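Local coordinates for protein terminase large subunit (Thermus phage G20c, PDB 5M1P) that drives viral DNA into empty capsids as an ATP-powered motor and cuts the genome with a metal-dependent nuclease domain, the part crystallised with calcium, at residues 154-159 with 166-171; 12-17 with 139-144; 29-34 with 85-90; 36-41 with 53-58. One frame throughout, in Å; residues are numbered along the deposited sequence.

Interaction 1: residues 154-159 with 166-171; sequences RNFRYY and QVMRAY
Strands 156-159 and 166-170 run antiparallel, their short axes 4.6 Å apart at closest approach and 146° between their N-to-C directions. R157 faces R169, and Y159 faces V167, as hydrogen-bonded pairs, with R157 N to R169 O at 2.8 Å and Y159 N to V167 O at 2.9 Å. F156 with A170 and Y158 with M168 form the non-hydrogen-bonded pairs. Beyond the F156-A170 pair, Y171 N gives N155 O a nearly straight bond of 2.7 Å, and water 1 spans N155 ND2 and Y171 O. This is the beta hairpin of strands 156-160 and 166-170, a two-stranded sheet entered directly from helix 147-154. On its R157, Y159, V167 and R169 side, the guanidinium of R169 stacks on the Y159 ring with centres 4.1 Å apart and planes only 4° from parallel, an off-centre cation-pi contact. CG of R169 sits between its backbone N and carbonyl carbon (chi1 61°), and the extended chain beyond carries the group diagonally to the tyrosine. The F156, Y158 and M168 side is mostly apolar: F156 CE2 meets M168 CB at 3.6 Å, while the M168 and Y158 side chains lie side by side, with the methyl CE 3.5 Å from Y158 CE1. The Q166 amide packs at a slant against the same tyrosine. F156 and M168 also rest on I129 of helix 122-137. R157 folds back at chi2, and its NE bonds R154 O.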
loop_
_atom_site.group_PDB
_atom_site.type_symbol
_atom_site.label_atom_id
_atom_site.label_comp_id
_atom_site.label_asym_id
_atom_site.label_seq_id
_atom_site.Cartn_x
_atom_site.Cartn_y
_atom_site.Cartn_z
ATOM N N ARG A 154 3.696 -1.659 -13.079
ATOM C CA ARG A 154 3.868 -1.503 -14.540
ATOM C C ARG A 154 2.557 -1.196 -15.266
ATOM O O ARG A 154 2.525 -0.377 -16.192
ATOM C CB ARG A 154 4.501 -2.762 -15.137
ATOM N N ASN A 155 1.477 -1.825 -14.813
ATOM C CA ASN A 155 0.157 -1.674 -15.449
ATOM C C ASN A 155 -0.704 -0.554 -14.878
ATOM O O ASN A 155 -1.875 -0.450 -15.239
ATOM C CB ASN A 155 -0.593 -3.010 -15.450
ATOM C CG ASN A 155 -0.214 -3.881 -16.631
ATOM O OD1 ASN A 155 0.835 -3.669 -17.245
ATOM N ND2 ASN A 155 -1.064 -4.838 -16.972
ATOM N N PHE A 156 -0.139 0.331 -14.063
ATOM C CA PHE A 156 -0.895 1.464 -13.548
ATOM C C PHE A 156 -0.735 2.629 -14.514
ATOM O O PHE A 156 0.387 3.067 -14.764
ATOM C CB PHE A 156 -0.386 1.819 -12.158
ATOM C CG PHE A 156 -1.365 2.602 -11.352
ATOM C CD1 PHE A 156 -2.566 2.012 -10.950
ATOM C CD2 PHE A 156 -1.103 3.924 -10.996
ATOM C CE1 PHE A 156 -3.479 2.719 -10.198
ATOM C CE2 PHE A 156 -2.013 4.634 -10.237
ATOM C CZ PHE A 156 -3.205 4.034 -9.844
ATOM N N ARG A 157 -1.847 3.117 -15.073
ATOM C CA ARG A 157 -1.821 4.020 -16.219
ATOM C C ARG A 157 -2.720 5.231 -16.063
ATOM O O ARG A 157 -3.633 5.254 -15.236
ATOM C CB ARG A 157 -2.240 3.285 -17.485
ATOM C CG ARG A 157 -1.565 1.958 -17.727
ATOM C CD ARG A 157 -0.061 2.025 -17.912
ATOM N NE ARG A 157 0.440 0.673 -18.154
ATOM C CZ ARG A 157 0.283 -0.001 -19.297
ATOM N NH1 ARG A 157 -0.351 0.534 -20.341
ATOM N NH2 ARG A 157 0.753 -1.236 -19.399
ATOM N N TYR A 158 -2.449 6.221 -16.913
ATOM C CA TYR A 158 -3.234 7.443 -17.011
ATOM C C TYR A 158 -4.332 7.289 -18.048
ATOM O O TYR A 158 -4.098 6.793 -19.143
ATOM C CB TYR A 158 -2.356 8.613 -17.455
ATOM C CG TYR A 158 -1.391 9.132 -16.436
ATOM C CD1 TYR A 158 -1.839 9.820 -15.321
ATOM C CD2 TYR A 158 -0.011 8.993 -16.614
ATOM C CE1 TYR A 158 -0.946 10.348 -14.396
ATOM C CE2 TYR A 158 0.888 9.512 -15.690
ATOM C CZ TYR A 158 0.412 10.178 -14.576
ATOM O OH TYR A 158 1.277 10.701 -13.648
ATOM N N TYR A 159 -5.526 7.751 -17.692
ATOM C CA TYR A 159 -6.656 7.891 -18.609
ATOM C C TYR A 159 -7.269 9.276 -18.401
ATOM O O TYR A 159 -6.824 10.033 -17.545
ATOM C CB TYR A 159 -7.669 6.782 -18.347
ATOM C CG TYR A 159 -7.074 5.419 -18.557
ATOM C CD1 TYR A 159 -6.983 4.880 -19.831
ATOM C CD2 TYR A 159 -6.559 4.683 -17.492
ATOM C CE1 TYR A 159 -6.418 3.638 -20.044
ATOM C CE2 TYR A 159 -5.994 3.442 -17.690
ATOM C CZ TYR A 159 -5.919 2.924 -18.969
ATOM O OH TYR A 159 -5.344 1.701 -19.187
ATOM N N GLN A 166 -8.081 13.990 -15.241
ATOM C CA GLN A 166 -7.102 12.906 -15.199
ATOM C C GLN A 166 -7.553 11.817 -14.245
ATOM O O GLN A 166 -8.041 12.105 -13.149
ATOM C CB GLN A 166 -5.746 13.425 -14.737
ATOM C CG GLN A 166 -4.587 12.467 -14.994
ATOM C CD GLN A 166 -3.320 12.916 -14.287
ATOM O OE1 GLN A 166 -2.394 13.447 -14.907
ATOM N NE2 GLN A 166 -3.279 12.710 -12.980
ATOM N N VAL A 167 -7.364 10.569 -14.662
ATOM C CA VAL A 167 -7.654 9.408 -13.826
ATOM C C VAL A 167 -6.448 8.465 -13.896
ATOM O O VAL A 167 -5.785 8.378 -14.914
ATOM C CB VAL A 167 -9.029 8.749 -14.184
ATOM C CG1 VAL A 167 -9.605 9.288 -15.485
ATOM C CG2 VAL A 167 -8.972 7.234 -14.241
ATOM N N MET A 168 -6.155 7.806 -12.778
ATOM C CA MET A 168 -5.100 6.802 -12.700
ATOM C C MET A 168 -5.751 5.501 -12.279
ATOM O O MET A 168 -6.460 5.460 -11.279
ATOM C CB MET A 168 -4.047 7.179 -11.664
ATOM C CG MET A 168 -3.306 8.483 -11.898
ATOM S SD MET A 168 -2.452 8.964 -10.375
ATOM C CE MET A 168 -1.225 10.139 -10.936
ATOM N N ARG A 169 -5.494 4.439 -13.029
ATOM C CA ARG A 169 -6.015 3.122 -12.697
ATOM C C ARG A 169 -5.259 2.035 -13.429
ATOM O O ARG A 169 -4.468 2.293 -14.337
ATOM C CB ARG A 169 -7.516 3.027 -13.011
ATOM C CG ARG A 169 -7.860 3.238 -14.472
ATOM C CD ARG A 169 -9.194 2.611 -14.820
ATOM N NE ARG A 169 -9.530 2.775 -16.222
ATOM C CZ ARG A 169 -10.099 3.849 -16.751
ATOM N NH1 ARG A 169 -10.407 4.910 -16.008
ATOM N NH2 ARG A 169 -10.377 3.854 -18.049
ATOM N N ALA A 170 -5.550 0.803 -13.038
ATOM C CA ALA A 170 -5.010 -0.361 -13.708
ATOM C C ALA A 170 -5.424 -0.440 -15.169
ATOM O O ALA A 170 -6.556 -0.145 -15.539
ATOM C CB ALA A 170 -5.428 -1.625 -12.998
ATOM N N TYR A 171 -4.468 -0.844 -15.989
ATOM C CA TYR A 171 -4.713 -1.234 -17.363
ATOM C C TYR A 171 -5.743 -2.362 -17.420
ATOM O O TYR A 171 -5.791 -3.221 -16.541
ATOM C CB TYR A 171 -3.391 -1.711 -17.963
ATOM C CG TYR A 171 -3.471 -2.350 -19.321
ATOM C CD1 TYR A 171 -3.553 -1.574 -20.472
ATOM C CD2 TYR A 171 -3.427 -3.735 -19.459
ATOM C CE1 TYR A 171 -3.594 -2.162 -21.730
ATOM C CE2 TYR A 171 -3.474 -4.334 -20.709
ATOM C CZ TYR A 171 -3.567 -3.548 -21.836
ATOM O OH TYR A 171 -3.606 -4.165 -23.063
HETATM O O HOH W 1 -3.779 -4.832 -15.620
#

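Interaction 2: residues 12-17 with 139-144; sequences DMLILL and GQVAVP
The carbonyl oxygen of I15 is held by two groups of the facing strand: V143 N donates to it over 3.0 Å, nearly in line with the C=O bond, and the CA-H of A142 points at it with A142 CA 3.2 Å away. Bonds on either side of this point set the parallel register. I15 N reaches V141 O at 3.0 Å, and L17 N reaches V143 O at 2.9 Å, the latter more bent, with 141° at the hydrogen. Before the strands begin, between M13 and V141, water 2 links the two chains: it accepts from V141 N and lies 2.9 Å from M13 O, to which it can donate.

The side chains divide between two sides. L14 holds CG anti to its nitrogen (chi1 -177°), which sends both methyls toward the valines: CD1 presses on V141 CG1 at 3.4 Å, tighter than normal carbon contact, and CD2 meets V143 CG2 at 3.8 Å as the two side chains cross at about a right angle. L150 and L153 of helix 147-154 also pack on L14, and L182 of helix 177-186 on V143. On the other side the A142 methyl is touched by I15 CB at 3.7 Å and by L17 CD1. G139, with positive phi, ends helix 122-137 in a Schellman motif, and the chain turns from there into strand 142-144. That strand is one of the two outermost of the mixed sheet, in the extension beyond the five-stranded RNase H-like core, where it pairs in parallel with strand 15-22.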
loop_
_atom_site.group_PDB
_atom_site.type_symbol
_atom_site.label_atom_id
_atom_site.label_comp_id
_atom_site.label_asym_id
_atom_site.label_seq_id
_atom_site.Cartn_x
_atom_site.Cartn_y
_atom_site.Cartn_z
ATOM N N ASP A 12 12.335 1.748 -13.576
ATOM C CA ASP A 12 13.732 1.344 -13.702
ATOM C C ASP A 12 14.589 1.665 -12.478
ATOM O O ASP A 12 15.634 1.056 -12.295
ATOM C CB ASP A 12 14.365 1.988 -14.941
ATOM C CG ASP A 12 14.332 3.512 -14.891
ATOM O OD1 ASP A 12 13.213 4.086 -14.908
ATOM O OD2 ASP A 12 15.409 4.135 -14.831
ATOM N N MET A 13 14.169 2.644 -11.678
ATOM C CA MET A 13 14.873 3.027 -10.453
ATOM C C MET A 13 14.348 2.369 -9.183
ATOM O O MET A 13 14.895 2.602 -8.102
ATOM C CB MET A 13 14.863 4.550 -10.302
ATOM C CG MET A 13 15.748 5.268 -11.311
ATOM S SD MET A 13 17.492 4.858 -11.068
ATOM C CE MET A 13 17.809 5.281 -9.359
ATOM N N LEU A 14 13.315 1.540 -9.305
ATOM C CA LEU A 14 12.756 0.803 -8.171
ATOM C C LEU A 14 13.798 -0.201 -7.683
ATOM O O LEU A 14 14.351 -0.951 -8.486
ATOM C CB LEU A 14 11.482 0.083 -8.629
ATOM C CG LEU A 14 10.661 -0.706 -7.622
ATOM C CD1 LEU A 14 10.055 0.234 -6.602
ATOM C CD2 LEU A 14 9.581 -1.481 -8.354
ATOM N N ILE A 15 14.090 -0.179 -6.383
ATOM C CA ILE A 15 14.991 -1.154 -5.778
ATOM C C ILE A 15 14.198 -2.409 -5.464
ATOM O O ILE A 15 13.097 -2.351 -4.900
ATOM C CB ILE A 15 15.663 -0.601 -4.517
ATOM C CG1 ILE A 15 16.580 0.550 -4.922
ATOM C CG2 ILE A 15 16.453 -1.688 -3.782
ATOM C CD1 ILE A 15 17.015 1.417 -3.772
ATOM N N LEU A 16 14.770 -3.543 -5.841
ATOM C CA LEU A 16 14.113 -4.831 -5.744
ATOM C C LEU A 16 14.770 -5.625 -4.635
ATOM O O LEU A 16 15.990 -5.777 -4.616
ATOM C CB LEU A 16 14.217 -5.553 -7.080
ATOM C CG LEU A 16 13.749 -4.750 -8.296
ATOM C CD1 LEU A 16 13.883 -5.602 -9.546
ATOM C CD2 LEU A 16 12.321 -4.271 -8.120
ATOM N N LEU A 17 13.951 -6.142 -3.728
ATOM C CA LEU A 17 14.428 -6.765 -2.500
ATOM C C LEU A 17 14.031 -8.235 -2.422
ATOM O O LEU A 17 12.869 -8.583 -2.675
ATOM C CB LEU A 17 13.818 -6.054 -1.296
ATOM C CG LEU A 17 14.034 -4.545 -1.198
ATOM C CD1 LEU A 17 13.167 -3.951 -0.094
ATOM C CD2 LEU A 17 15.500 -4.244 -0.962
ATOM N N GLY A 139 15.022 6.860 -6.796
ATOM C CA GLY A 139 15.705 5.681 -6.288
ATOM C C GLY A 139 15.485 5.446 -4.806
ATOM O O GLY A 139 16.313 4.819 -4.157
ATOM N N GLN A 140 14.370 5.946 -4.272
ATOM C CA GLN A 140 14.080 5.856 -2.834
ATOM C C GLN A 140 13.005 4.826 -2.453
ATOM O O GLN A 140 12.719 4.630 -1.271
ATOM C CB GLN A 140 13.727 7.249 -2.311
ATOM C CG GLN A 140 14.909 8.205 -2.416
ATOM C CD GLN A 140 14.639 9.574 -1.839
ATOM O OE1 GLN A 140 15.125 9.908 -0.759
ATOM N NE2 GLN A 140 13.861 10.376 -2.554
ATOM N N VAL A 141 12.427 4.156 -3.445
ATOM C CA VAL A 141 11.393 3.151 -3.225
ATOM C C VAL A 141 12.025 1.775 -3.393
ATOM O O VAL A 141 12.725 1.520 -4.382
ATOM C CB VAL A 141 10.203 3.356 -4.189
ATOM C CG1 VAL A 141 9.137 2.278 -4.007
ATOM C CG2 VAL A 141 9.575 4.728 -3.981
ATOM N N ALA A 142 11.823 0.914 -2.402
ATOM C CA ALA A 142 12.381 -0.426 -2.397
ATOM C C ALA A 142 11.312 -1.402 -1.947
ATOM O O ALA A 142 10.760 -1.259 -0.855
ATOM C CB ALA A 142 13.591 -0.478 -1.480
ATOM N N VAL A 143 10.983 -2.362 -2.809
ATOM C CA VAL A 143 9.869 -3.277 -2.603
ATOM C C VAL A 143 10.282 -4.740 -2.766
ATOM O O VAL A 143 11.306 -5.019 -3.393
ATOM C CB VAL A 143 8.710 -2.974 -3.586
ATOM C CG1 VAL A 143 8.257 -1.531 -3.447
ATOM C CG2 VAL A 143 9.069 -3.272 -5.043
ATOM N N PRO A 144 9.481 -5.676 -2.222
ATOM C CA PRO A 144 9.749 -7.084 -2.485
ATOM C C PRO A 144 9.761 -7.372 -3.983
ATOM O O PRO A 144 8.895 -6.893 -4.705
ATOM C CB PRO A 144 8.583 -7.805 -1.808
ATOM C CG PRO A 144 8.068 -6.849 -0.789
ATOM C CD PRO A 144 8.287 -5.493 -1.371
HETATM O O HOH W 2 13.012 3.904 -6.335
#

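Interaction 3: residues 29-34 with 85-90; sequences EDYRPD and EDYGHA
Y31 and Y87 meet in different ways: Y31 lays a ring face against backbone, whereas Y87 offers its hydroxyl and one edge to the facing loop. The Y31 ring, swung opposite the backbone N about its CA-CB bond (chi1 176°), lies over the chain where it leaves helix 73-86. CE1 is 3.5 Å from Y87 C, G88 N sits above the same face toward the rim, and P33 N approaches the opposite face over its centre. The hydroxyl end continues to G88, where Y31 OH and G88 CA are 3.4 Å apart. At the base of the ring, Y31 CB touches D86 O at 3.2 Å.

The Y87 side chain runs the other way. Its CB leaves the backbone away from the loop, yet the ring swings back so that OH donates to E29 O at 2.7 Å, with that oxygen near the ring plane. Water 3 donates to the same hydroxyl and also to D30 OD1, whose carboxylate forms a salt bridge with R22. Two bonds, one donated and one accepted, thus hold the hydroxyl of this buried tyrosine.

The contact joins the connection between strands 25-27 and 37-42 to the end of the helix in the beta-alpha-beta crossover, 61-69 to 73-86 to 91-94, of the RNase H-like fold.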
loop_
_atom_site.group_PDB
_atom_site.type_symbol
_atom_site.label_atom_id
_atom_site.label_comp_id
_atom_site.label_asym_id
_atom_site.label_seq_id
_atom_site.Cartn_x
_atom_site.Cartn_y
_atom_site.Cartn_z
ATOM N N GLU A 29 12.532 -8.085 5.718
ATOM C CA GLU A 29 13.348 -8.072 6.914
ATOM C C GLU A 29 12.504 -7.957 8.153
ATOM O O GLU A 29 11.426 -7.341 8.161
ATOM C CB GLU A 29 14.390 -6.972 6.849
ATOM C CG GLU A 29 13.857 -5.565 6.779
ATOM C CD GLU A 29 14.967 -4.568 6.523
ATOM O OE1 GLU A 29 15.413 -3.918 7.487
ATOM O OE2 GLU A 29 15.417 -4.466 5.360
ATOM N N ASP A 30 13.012 -8.571 9.212
ATOM C CA ASP A 30 12.314 -8.565 10.482
ATOM C C ASP A 30 12.510 -7.210 11.146
ATOM O O ASP A 30 13.348 -6.404 10.733
ATOM C CB ASP A 30 12.781 -9.735 11.355
ATOM C CG ASP A 30 12.246 -11.083 10.871
ATOM O OD1 ASP A 30 11.095 -11.161 10.390
ATOM O OD2 ASP A 30 12.964 -12.086 11.006
ATOM N N TYR A 31 11.679 -6.946 12.148
ATOM C CA TYR A 31 11.685 -5.697 12.891
ATOM C C TYR A 31 13.082 -5.328 13.423
ATOM O O TYR A 31 13.754 -6.153 14.048
ATOM C CB TYR A 31 10.723 -5.850 14.064
ATOM C CG TYR A 31 10.664 -4.681 15.019
ATOM C CD1 TYR A 31 10.491 -3.368 14.552
ATOM C CD2 TYR A 31 10.722 -4.885 16.398
ATOM C CE1 TYR A 31 10.398 -2.296 15.416
ATOM C CE2 TYR A 31 10.623 -3.822 17.277
ATOM C CZ TYR A 31 10.481 -2.526 16.791
ATOM O OH TYR A 31 10.396 -1.459 17.665
ATOM N N ARG A 32 13.479 -4.075 13.192
ATOM C CA ARG A 32 14.672 -3.453 13.784
ATOM C C ARG A 32 14.175 -2.397 14.774
ATOM O O ARG A 32 13.583 -1.414 14.353
ATOM C CB ARG A 32 15.476 -2.723 12.705
ATOM C CG ARG A 32 16.096 -3.553 11.600
ATOM C CD ARG A 32 16.831 -2.610 10.654
ATOM N NE ARG A 32 17.808 -1.752 11.345
ATOM C CZ ARG A 32 19.132 -1.930 11.372
ATOM N NH1 ARG A 32 19.715 -2.950 10.744
ATOM N NH2 ARG A 32 19.891 -1.065 12.039
ATOM N N PRO A 33 14.429 -2.561 16.086
ATOM C CA PRO A 33 13.832 -1.612 17.052
ATOM C C PRO A 33 14.397 -0.191 17.089
ATOM O O PRO A 33 13.789 0.692 17.703
ATOM C CB PRO A 33 14.057 -2.298 18.401
ATOM C CG PRO A 33 15.285 -3.099 18.182
ATOM C CD PRO A 33 15.228 -3.595 16.763
ATOM N N ASP A 34 15.543 0.025 16.453
ATOM C CA ASP A 34 16.085 1.369 16.261
ATOM C C ASP A 34 15.388 2.183 15.149
ATOM O O ASP A 34 15.664 3.377 15.002
ATOM C CB ASP A 34 17.601 1.313 16.001
ATOM C CG ASP A 34 17.979 0.443 14.802
ATOM O OD1 ASP A 34 17.165 -0.399 14.350
ATOM O OD2 ASP A 34 19.119 0.582 14.324
ATOM N N GLU A 85 2.057 -4.672 15.718
ATOM C CA GLU A 85 2.767 -5.129 16.906
ATOM C C GLU A 85 4.138 -5.720 16.561
ATOM O O GLU A 85 5.119 -5.446 17.252
ATOM C CB GLU A 85 1.904 -6.121 17.697
ATOM C CG GLU A 85 0.718 -5.461 18.394
ATOM C CD GLU A 85 -0.172 -6.441 19.136
ATOM O OE1 GLU A 85 -1.237 -6.002 19.618
ATOM O OE2 GLU A 85 0.155 -7.647 19.219
ATOM N N ASP A 86 4.214 -6.491 15.473
ATOM C CA ASP A 86 5.478 -7.087 15.050
ATOM C C ASP A 86 6.523 -6.012 14.772
ATOM O O ASP A 86 7.694 -6.216 15.048
ATOM C CB ASP A 86 5.311 -7.916 13.773
ATOM C CG ASP A 86 4.526 -9.226 13.971
ATOM O OD1 ASP A 86 4.290 -9.677 15.104
ATOM O OD2 ASP A 86 4.154 -9.822 12.946
ATOM N N TYR A 87 6.099 -4.883 14.204
ATOM C CA TYR A 87 6.995 -3.769 13.861
ATOM C C TYR A 87 6.929 -2.588 14.843
ATOM O O TYR A 87 7.000 -1.412 14.463
ATOM C CB TYR A 87 6.781 -3.372 12.396
ATOM C CG TYR A 87 7.316 -4.435 11.463
ATOM C CD1 TYR A 87 6.523 -5.506 11.037
ATOM C CD2 TYR A 87 8.635 -4.396 11.037
ATOM C CE1 TYR A 87 7.034 -6.491 10.198
ATOM C CE2 TYR A 87 9.136 -5.366 10.197
ATOM C CZ TYR A 87 8.342 -6.418 9.784
ATOM O OH TYR A 87 8.851 -7.390 8.964
ATOM N N GLY A 88 6.856 -2.921 16.130
ATOM C CA GLY A 88 7.050 -1.945 17.198
ATOM C C GLY A 88 5.905 -0.974 17.368
ATOM O O GLY A 88 6.123 0.223 17.574
ATOM N N HIS A 89 4.684 -1.494 17.245
ATOM C CA HIS A 89 3.459 -0.693 17.213
ATOM C C HIS A 89 3.514 0.330 16.100
ATOM O O HIS A 89 3.244 1.511 16.293
ATOM C CB HIS A 89 3.175 -0.043 18.575
ATOM C CG HIS A 89 2.858 -1.034 19.643
ATOM N ND1 HIS A 89 3.755 -1.376 20.630
ATOM C CD2 HIS A 89 1.753 -1.787 19.858
ATOM C CE1 HIS A 89 3.210 -2.285 21.419
ATOM N NE2 HIS A 89 1.995 -2.549 20.974
ATOM N N ALA A 90 3.872 -0.157 14.911
ATOM C CA ALA A 90 3.914 0.670 13.715
ATOM C C ALA A 90 2.535 1.257 13.475
ATOM O O ALA A 90 1.531 0.548 13.588
ATOM C CB ALA A 90 4.327 -0.163 12.522
HETATM O O HOH W 3 8.669 -9.836 10.463
#

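Interaction 4: residues 36-41 with 53-58; sequences IYCIGA and SVLDLD
Residues 36-40 face 53-58 in the antiparallel hairpin of strands 37-42 and 49-56, part of the central sheet of the RNase H-like fold. Strand 37-42 ends with D42, a ligand of the bound calcium. The buried part is regular: C38 and L55, then G40 and S53, exchange paired backbone bonds, with L55 N to C38 O at 2.8 Å and S53 N to G40 O at 2.9 Å. On one side of these strands V54 stands between two neighbours. Its CG1 lies 3.8 Å from Y37 CD2, and its CG2 lies 4.0 Å from I39 CG1, the two aliphatic chains side by side and pointing the same way, covered by L83 of helix 73-86. On the reverse side C38 SG, lying between the backbone N and the carbonyl carbon (chi1 71°), reaches L57 CD2 at 3.9 Å. A buried polar cluster closes this part. The Y37 ring crosses D56 obliquely, Y37 CE2 touching D56 CB at 3.7 Å, with ring and carboxylate planes 47° apart. Water 4 accepts from Y37 OH and donates to D56 OD2; the hydroxyl also accepts from R32 N, and OD2 is hydrogen-bonded to H35 ND1.

The solvent side begins at I36, L57 and D58. There L57 N bonds I36 O at 2.8 Å. D56 OD1 accepts from D58 N, an Asx turn that puts D58 beside the exposed I36, whose N makes a nearly straight 2.9 Å bond (173° at the hydrogen) to D58 OD2 from above the carboxylate plane.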
loop_
_atom_site.group_PDB
_atom_site.type_symbol
_atom_site.label_atom_id
_atom_site.label_comp_id
_atom_site.label_asym_id
_atom_site.label_seq_id
_atom_site.Cartn_x
_atom_site.Cartn_y
_atom_site.Cartn_z
ATOM N N ILE A 36 11.687 3.308 12.922
ATOM C CA ILE A 36 10.266 3.614 13.074
ATOM C C ILE A 36 9.584 3.163 11.780
ATOM O O ILE A 36 10.116 3.362 10.687
ATOM C CB ILE A 36 10.066 5.129 13.326
ATOM C CG1 ILE A 36 10.670 5.537 14.679
ATOM C CG2 ILE A 36 8.597 5.531 13.256
ATOM C CD1 ILE A 36 9.853 5.140 15.892
ATOM N N TYR A 37 8.405 2.560 11.916
ATOM C CA TYR A 37 7.683 1.984 10.784
ATOM C C TYR A 37 6.276 2.536 10.696
ATOM O O TYR A 37 5.699 2.996 11.690
ATOM C CB TYR A 37 7.572 0.476 10.973
ATOM C CG TYR A 37 8.883 -0.261 10.974
ATOM C CD1 TYR A 37 9.704 -0.292 12.105
ATOM C CD2 TYR A 37 9.305 -0.941 9.846
ATOM C CE1 TYR A 37 10.904 -0.982 12.097
ATOM C CE2 TYR A 37 10.506 -1.638 9.836
ATOM C CZ TYR A 37 11.300 -1.655 10.970
ATOM O OH TYR A 37 12.486 -2.361 10.980
ATOM N N CYS A 38 5.715 2.465 9.494
ATOM C CA CYS A 38 4.291 2.685 9.309
ATOM C C CYS A 38 3.807 1.606 8.362
ATOM O O CYS A 38 4.625 0.893 7.765
ATOM C CB CYS A 38 4.001 4.086 8.780
ATOM S SG CYS A 38 4.489 4.350 7.067
ATOM N N ILE A 39 2.491 1.483 8.235
ATOM C CA ILE A 39 1.880 0.453 7.413
ATOM C C ILE A 39 0.806 1.074 6.540
ATOM O O ILE A 39 -0.191 1.566 7.060
ATOM C CB ILE A 39 1.229 -0.653 8.276
ATOM C CG1 ILE A 39 2.235 -1.186 9.314
ATOM C CG2 ILE A 39 0.666 -1.761 7.393
ATOM C CD1 ILE A 39 1.686 -2.234 10.249
ATOM N N GLY A 40 1.002 1.056 5.225
ATOM C CA GLY A 40 -0.044 1.479 4.300
ATOM C C GLY A 40 -1.091 0.397 4.218
ATOM O O GLY A 40 -0.735 -0.760 3.983
ATOM N N ALA A 41 -2.372 0.741 4.395
ATOM C CA ALA A 41 -3.417 -0.267 4.426
ATOM C C ALA A 41 -4.556 0.083 3.487
ATOM O O ALA A 41 -5.242 1.101 3.666
ATOM C CB ALA A 41 -3.916 -0.445 5.842
ATOM N N SER A 53 1.316 -2.747 3.690
ATOM C CA SER A 53 2.716 -2.550 3.325
ATOM C C SER A 53 3.457 -1.899 4.484
ATOM O O SER A 53 3.225 -0.735 4.786
ATOM C CB SER A 53 2.819 -1.678 2.082
ATOM O OG SER A 53 2.222 -2.317 0.969
ATOM N N VAL A 54 4.369 -2.642 5.096
ATOM C CA VAL A 54 5.162 -2.159 6.216
ATOM C C VAL A 54 6.409 -1.464 5.678
ATOM O O VAL A 54 7.261 -2.111 5.057
ATOM C CB VAL A 54 5.574 -3.315 7.150
ATOM C CG1 VAL A 54 6.293 -2.762 8.367
ATOM C CG2 VAL A 54 4.372 -4.140 7.596
ATOM N N LEU A 55 6.506 -0.157 5.931
ATOM C CA LEU A 55 7.600 0.696 5.476
ATOM C C LEU A 55 8.485 1.112 6.632
ATOM O O LEU A 55 8.016 1.647 7.621
ATOM C CB LEU A 55 7.032 1.938 4.804
ATOM C CG LEU A 55 8.023 2.989 4.316
ATOM C CD1 LEU A 55 9.021 2.395 3.334
ATOM C CD2 LEU A 55 7.266 4.130 3.673
ATOM N N ASP A 56 9.770 0.835 6.497
ATOM C CA ASP A 56 10.776 1.334 7.424
ATOM C C ASP A 56 11.032 2.801 7.054
ATOM O O ASP A 56 11.591 3.101 5.982
ATOM C CB ASP A 56 12.041 0.490 7.271
ATOM C CG ASP A 56 13.159 0.895 8.208
ATOM O OD1 ASP A 56 13.294 2.093 8.543
ATOM O OD2 ASP A 56 13.961 0.003 8.557
ATOM N N LEU A 57 10.592 3.716 7.914
ATOM C CA LEU A 57 10.692 5.145 7.623
ATOM C C LEU A 57 12.112 5.700 7.782
ATOM O O LEU A 57 12.382 6.819 7.344
ATOM C CB LEU A 57 9.704 5.932 8.484
ATOM C CG LEU A 57 8.225 5.720 8.161
ATOM C CD1 LEU A 57 7.345 6.311 9.248
ATOM C CD2 LEU A 57 7.856 6.304 6.816
ATOM N N ASP A 58 13.005 4.929 8.398
ATOM C CA ASP A 58 14.412 5.301 8.481
ATOM C C ASP A 58 15.179 4.961 7.198
ATOM O O ASP A 58 16.128 5.652 6.862
ATOM C CB ASP A 58 15.078 4.627 9.689
ATOM C CG ASP A 58 14.468 5.055 11.025
ATOM O OD1 ASP A 58 15.241 5.426 11.930
ATOM O OD2 ASP A 58 13.226 5.022 11.185
HETATM O O HOH W 4 13.271 -2.620 8.370
#

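How the interactions relate
Along the chain, interaction 4 lies within the span bridged by interaction 3, which in turn lies within that of interaction 2; interaction 1 follows after all three. Interactions 2 and 4 belong to the same mixed sheet, one at its edge and one in its middle, with centres 15 Å apart. Interactions 3 and 4 touch, their centres 9 Å apart: the Y37 ring meets both Y31 and Y87. Helix 122-137 bears on both interaction 1 and interaction 2. D42 ends strand 37-42 of interaction 4, and D177 starts helix 177-186 a few residues after interaction 1. Both contacts lie near the metal site, the A170 and D177 side chains about 9 Å apart, yet on opposite sides of the chain's centre.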